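Local coordinates for glutamate racemase (Campylobacter jejuni, PDB 3UHF), which belongs to the aspartate/glutamate/hydantoin racemase family of two-domain alpha/beta enzymes and holds D-glutamic acid in its pocket, at residues A[145-148]-A[149-153]; A[128-131]-A[132-135]. One frame throughout, in Å; residues are numbered along the deposited sequence.

Contact 1. Residues A[145-148]-A[149-153]; sequences KSEE and YQKRL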
loop_
_atom_site.group_PDB
_atom_site.type_symbol
_atom_site.label_atom_id
_atom_site.label_comp_id
_atom_site.label_asym_id
_atom_site.label_seq_id
_atom_site.Cartn_x
_atom_site.Cartn_y
_atom_site.Cartn_z
ATOM N N LYS A 145 -9.802 8.082 -9.158
ATOM C CA LYS A 145 -10.716 9.217 -9.160
ATOM C C LYS A 145 -10.191 10.373 -8.299
ATOM O O LYS A 145 -10.427 11.540 -8.608
ATOM C CB LYS A 145 -12.113 8.778 -8.701
ATOM C CG LYS A 145 -13.194 9.828 -8.931
ATOM C CD LYS A 145 -14.593 9.283 -8.664
ATOM C CE LYS A 145 -14.989 8.220 -9.682
ATOM N NZ LYS A 145 -16.326 7.612 -9.389
ATOM N N SER A 146 -9.454 10.043 -7.239
ATOM C CA SER A 146 -8.896 11.059 -6.333
ATOM C C SER A 146 -7.931 12.003 -7.054
ATOM O O SER A 146 -7.698 13.136 -6.605
ATOM C CB SER A 146 -8.129 10.394 -5.183
ATOM O OG SER A 146 -6.834 9.968 -5.607
ATOM N N GLU A 147 -7.368 11.512 -8.156
ATOM C CA GLU A 147 -6.366 12.227 -8.948
ATOM C C GLU A 147 -5.079 12.531 -8.172
ATOM O O GLU A 147 -4.269 13.360 -8.595
ATOM C CB GLU A 147 -6.958 13.497 -9.574
ATOM C CG GLU A 147 -8.044 13.181 -10.591
ATOM C CD GLU A 147 -8.702 14.407 -11.187
ATOM O OE1 GLU A 147 -8.331 15.541 -10.818
ATOM O OE2 GLU A 147 -9.602 14.232 -12.034
ATOM N N GLU A 148 -4.877 11.854 -7.046
ATOM C CA GLU A 148 -3.702 12.157 -6.224
ATOM C C GLU A 148 -2.383 11.795 -6.913
ATOM O O GLU A 148 -1.430 12.592 -6.896
ATOM C CB GLU A 148 -3.818 11.504 -4.840
ATOM C CG GLU A 148 -4.872 12.167 -3.951
ATOM C CD GLU A 148 -4.440 13.544 -3.460
ATOM O OE1 GLU A 148 -5.316 14.409 -3.250
ATOM O OE2 GLU A 148 -3.220 13.760 -3.282
ATOM N N TYR A 149 -2.313 10.616 -7.527
ATOM C CA TYR A 149 -1.088 10.245 -8.238
ATOM C C TYR A 149 -0.869 11.174 -9.414
ATOM O O TYR A 149 0.253 11.633 -9.645
ATOM C CB TYR A 149 -1.138 8.803 -8.752
ATOM C CG TYR A 149 -0.803 7.765 -7.709
ATOM C CD1 TYR A 149 -1.813 7.153 -6.974
ATOM C CD2 TYR A 149 0.512 7.395 -7.464
ATOM C CE1 TYR A 149 -1.528 6.201 -6.017
ATOM C CE2 TYR A 149 0.814 6.430 -6.507
ATOM C CZ TYR A 149 -0.220 5.838 -5.791
ATOM O OH TYR A 149 0.045 4.895 -4.836
ATOM N N GLN A 150 -1.943 11.435 -10.158
ATOM C CA GLN A 150 -1.864 12.285 -11.344
ATOM C C GLN A 150 -1.347 13.677 -10.987
ATOM O O GLN A 150 -0.447 14.204 -11.648
ATOM C CB GLN A 150 -3.224 12.413 -12.040
ATOM C CG GLN A 150 -3.805 11.114 -12.602
ATOM C CD GLN A 150 -4.721 10.419 -11.606
ATOM O OE1 GLN A 150 -4.342 10.211 -10.459
ATOM N NE2 GLN A 150 -5.939 10.083 -12.033
ATOM N N LYS A 151 -1.914 14.266 -9.938
ATOM C CA LYS A 151 -1.534 15.616 -9.528
ATOM C C LYS A 151 -0.086 15.696 -9.063
ATOM O O LYS A 151 0.620 16.667 -9.363
ATOM C CB LYS A 151 -2.463 16.139 -8.427
ATOM C CG LYS A 151 -3.856 16.557 -8.914
ATOM C CD LYS A 151 -4.777 16.841 -7.723
ATOM C CE LYS A 151 -5.915 17.792 -8.083
ATOM N NZ LYS A 151 -7.012 17.135 -8.843
ATOM N N ARG A 152 0.354 14.694 -8.315
ATOM C CA ARG A 152 1.738 14.687 -7.851
ATOM C C ARG A 152 2.699 14.577 -9.027
ATOM O O ARG A 152 3.649 15.350 -9.134
ATOM C CB ARG A 152 1.979 13.559 -6.846
ATOM C CG ARG A 152 1.269 13.758 -5.518
ATOM C CD ARG A 152 1.603 12.642 -4.534
ATOM N NE ARG A 152 1.098 12.932 -3.192
ATOM C CZ ARG A 152 1.745 13.673 -2.298
ATOM N NH1 ARG A 152 2.923 14.201 -2.600
ATOM N NH2 ARG A 152 1.216 13.891 -1.102
ATOM N N LEU A 153 2.440 13.629 -9.916
ATOM C CA LEU A 153 3.301 13.416 -11.078
ATOM C C LEU A 153 3.327 14.647 -11.992
ATOM O O LEU A 153 4.393 15.089 -12.442
ATOM C CB LEU A 153 2.821 12.185 -11.847
ATOM C CG LEU A 153 3.175 10.890 -11.107
ATOM C CD1 LEU A 153 2.400 9.708 -11.667
ATOM C CD2 LEU A 153 4.670 10.647 -11.194
#
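Glu147 and Lys151 meet twice, once through backbone and once through charge, where one helix ends and the next begins. The charged pair comes first: Glu147 OE1 lies 2.9 Å from Lys151 NZ in a salt bridge. The glutamate reaches out extended beyond CG, whereas the lysine runs nearly straight to CE and then turns at its last torsion (chi4 77°), which brings NZ back over the glutamate, 3.7 Å from Glu147 CB. In the conformer modelled here, Glu148 OE2 lies 4.4 Å from Arg152 NE, well out of the guanidinium plane, so at most a loose charge attraction is likely.

The backbone bonds are those of a first helical turn. Lys151 N donates to Glu147 O at 2.9 Å and Arg152 N to Glu148 O at 3.1 Å. Glu147, with positive phi (62°), is the first residue past helix 141-146 and the N-cap of helix 148-155. At the junction Ser146 OG accepts from Glu148 N at 3.1 Å, an ST turn.

Packing is supplied by Gln150, whose amide folds back across Glu147, OE1 coming within 3.2 Å of Glu147 CA. Its bend at chi2 (92°) turns the amide that way, and NE2 is hydrogen-bonded to Ile144 O.

The joint links helix 141-146 to helix 148-155. Tyr149 packs on Ile117 and Val121 of helix 117-128 and on Val137 of strand 135-139, its OH hydrogen-bonded to ND2 of Asn95, a residue of the D-glutamic acid pocket; Leu153 also rests on that strand.

Contact 2. Residues A[128-131]-A[132-135]; sequences LHDK and NKEI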
loop_
_atom_site.group_PDB
_atom_site.type_symbol
_atom_site.label_atom_id
_atom_site.label_comp_id
_atom_site.label_asym_id
_atom_site.label_seq_id
_atom_site.Cartn_x
_atom_site.Cartn_y
_atom_site.Cartn_z
ATOM N N LEU A 128 12.865 6.389 -12.910
ATOM C CA LEU A 128 12.852 6.927 -14.270
ATOM C C LEU A 128 13.832 8.078 -14.487
ATOM O O LEU A 128 14.524 8.118 -15.513
ATOM C CB LEU A 128 11.446 7.409 -14.640
ATOM C CG LEU A 128 10.340 6.357 -14.700
ATOM C CD1 LEU A 128 9.038 7.037 -15.105
ATOM C CD2 LEU A 128 10.723 5.270 -15.691
ATOM N N HIS A 129 13.866 9.010 -13.535
ATOM C CA HIS A 129 14.732 10.198 -13.582
ATOM C C HIS A 129 14.742 10.837 -14.968
ATOM O O HIS A 129 15.789 11.213 -15.500
ATOM C CB HIS A 129 16.154 9.883 -13.087
ATOM C CG HIS A 129 16.805 8.752 -13.811
ATOM N ND1 HIS A 129 16.729 7.446 -13.376
ATOM C CD2 HIS A 129 17.532 8.727 -14.952
ATOM C CE1 HIS A 129 17.384 6.664 -14.217
ATOM N NE2 HIS A 129 17.873 7.416 -15.186
ATOM N N ASP A 130 13.545 10.930 -15.543
ATOM C CA ASP A 130 13.340 11.511 -16.862
ATOM C C ASP A 130 11.845 11.777 -17.005
ATOM O O ASP A 130 11.055 10.836 -17.142
ATOM C CB ASP A 130 13.824 10.536 -17.940
ATOM C CG ASP A 130 13.674 11.087 -19.346
ATOM O OD1 ASP A 130 13.009 12.128 -19.521
ATOM O OD2 ASP A 130 14.219 10.462 -20.281
ATOM N N LYS A 131 11.460 13.054 -16.973
ATOM C CA LYS A 131 10.040 13.431 -16.990
ATOM C C LYS A 131 9.334 13.078 -18.299
ATOM O O LYS A 131 8.111 13.166 -18.391
ATOM C CB LYS A 131 9.860 14.929 -16.711
ATOM C CG LYS A 131 10.436 15.848 -17.800
ATOM C CD LYS A 131 9.787 17.216 -17.745
ATOM C CE LYS A 131 10.162 18.070 -18.949
ATOM N NZ LYS A 131 9.817 17.429 -20.253
ATOM N N ASN A 132 10.105 12.670 -19.301
ATOM C CA ASN A 132 9.553 12.298 -20.599
ATOM C C ASN A 132 9.115 10.835 -20.669
ATOM O O ASN A 132 8.410 10.444 -21.595
ATOM C CB ASN A 132 10.568 12.595 -21.704
ATOM C CG ASN A 132 10.842 14.075 -21.846
ATOM O OD1 ASN A 132 9.912 14.878 -21.923
ATOM N ND2 ASN A 132 12.120 14.451 -21.850
ATOM N N LYS A 133 9.540 10.027 -19.700
ATOM C CA LYS A 133 9.202 8.603 -19.698
ATOM C C LYS A 133 7.722 8.359 -19.410
ATOM O O LYS A 133 7.057 9.168 -18.769
ATOM C CB LYS A 133 10.077 7.835 -18.706
ATOM C CG LYS A 133 11.545 7.754 -19.114
ATOM C CD LYS A 133 11.707 6.981 -20.410
ATOM C CE LYS A 133 13.128 7.079 -20.940
ATOM N NZ LYS A 133 14.103 6.551 -19.944
ATOM N N GLU A 134 7.226 7.222 -19.894
ATOM C CA GLU A 134 5.818 6.851 -19.782
ATOM C C GLU A 134 5.506 6.177 -18.451
ATOM O O GLU A 134 6.175 5.223 -18.063
ATOM C CB GLU A 134 5.460 5.872 -20.902
ATOM C CG GLU A 134 5.856 6.328 -22.293
ATOM C CD GLU A 134 4.714 6.991 -23.031
ATOM O OE1 GLU A 134 3.561 6.885 -22.556
ATOM O OE2 GLU A 134 4.974 7.631 -24.075
ATOM N N ILE A 135 4.469 6.652 -17.769
ATOM C CA ILE A 135 4.028 6.022 -16.536
ATOM C C ILE A 135 2.592 5.509 -16.676
ATOM O O ILE A 135 1.719 6.215 -17.172
ATOM C CB ILE A 135 4.039 7.030 -15.362
ATOM C CG1 ILE A 135 5.442 7.593 -15.155
ATOM C CG2 ILE A 135 3.524 6.381 -14.060
ATOM C CD1 ILE A 135 5.479 8.707 -14.142
HETATM O O HOH W 1 14.917 6.547 -17.641
HETATM O O HOH W 2 16.593 8.774 -19.636
HETATM O O HOH W 3 5.958 11.493 -17.721
HETATM O O HOH W 4 12.970 17.255 -21.749
#
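Asn132 is held at its backbone by the side chain of Asp130, whose OD1 accepts from Asn132 N at 3.0 Å, an Asx turn. The donor arrives from above the carboxylate plane, and the same oxygen touches Asn132 CB at 3.3 Å. Lys131 runs alongside the asparagine, and a bend at its last torsion sets NZ 3.1 Å from Asn132 OD1, a weak hydrogen bond.

Lys133 closes the type I beta turn that starts at Asp130, its N donating to Asp130 O at 3.1 Å. Two bends, at chi2 (-63°) and chi4 (59°), fold its chain past Asp130, leaving NZ in a long salt bridge of 3.9 Å with Asp130 OD2. A water molecule donates to both Lys131 O and Lys133 O, bridging the two carbonyls.

Leu128 supplies the apolar side. Its CD1 sits 3.8 Å from Lys133 CB and 3.6 Å from Ile135 CG1, so the helix end packs directly against the start of the strand.

The turn thus joins helix 117-128 to strand 135-139, its polar part more exposed while Leu128 and Ile135 are buried. Leu128 and Ile135 also pack on strand 199-202, while Asn132 O receives a hydrogen bond from Asn160 ND2.

Overall arrangement
From the N terminus the chain passes through helix 117-128 and reaches contact 2 first, where the tight turn reverses it into strand 135-139 of the four-stranded parallel sheet. The strand leads on to helix 141-146, and contact 1 then marks the break before helix 148-155. The two are local and come in series, neither nesting nor crossing. Their centres lie about 16 Å apart on the same side of the chain's centre, yet they touch: Leu153 CD2 packs 3.6 Å from Ile135 CD1. That meeting sets helix 148-155 against the opening of the strand, while helix 117-128, which leads into contact 2, also receives side chains from contact 1.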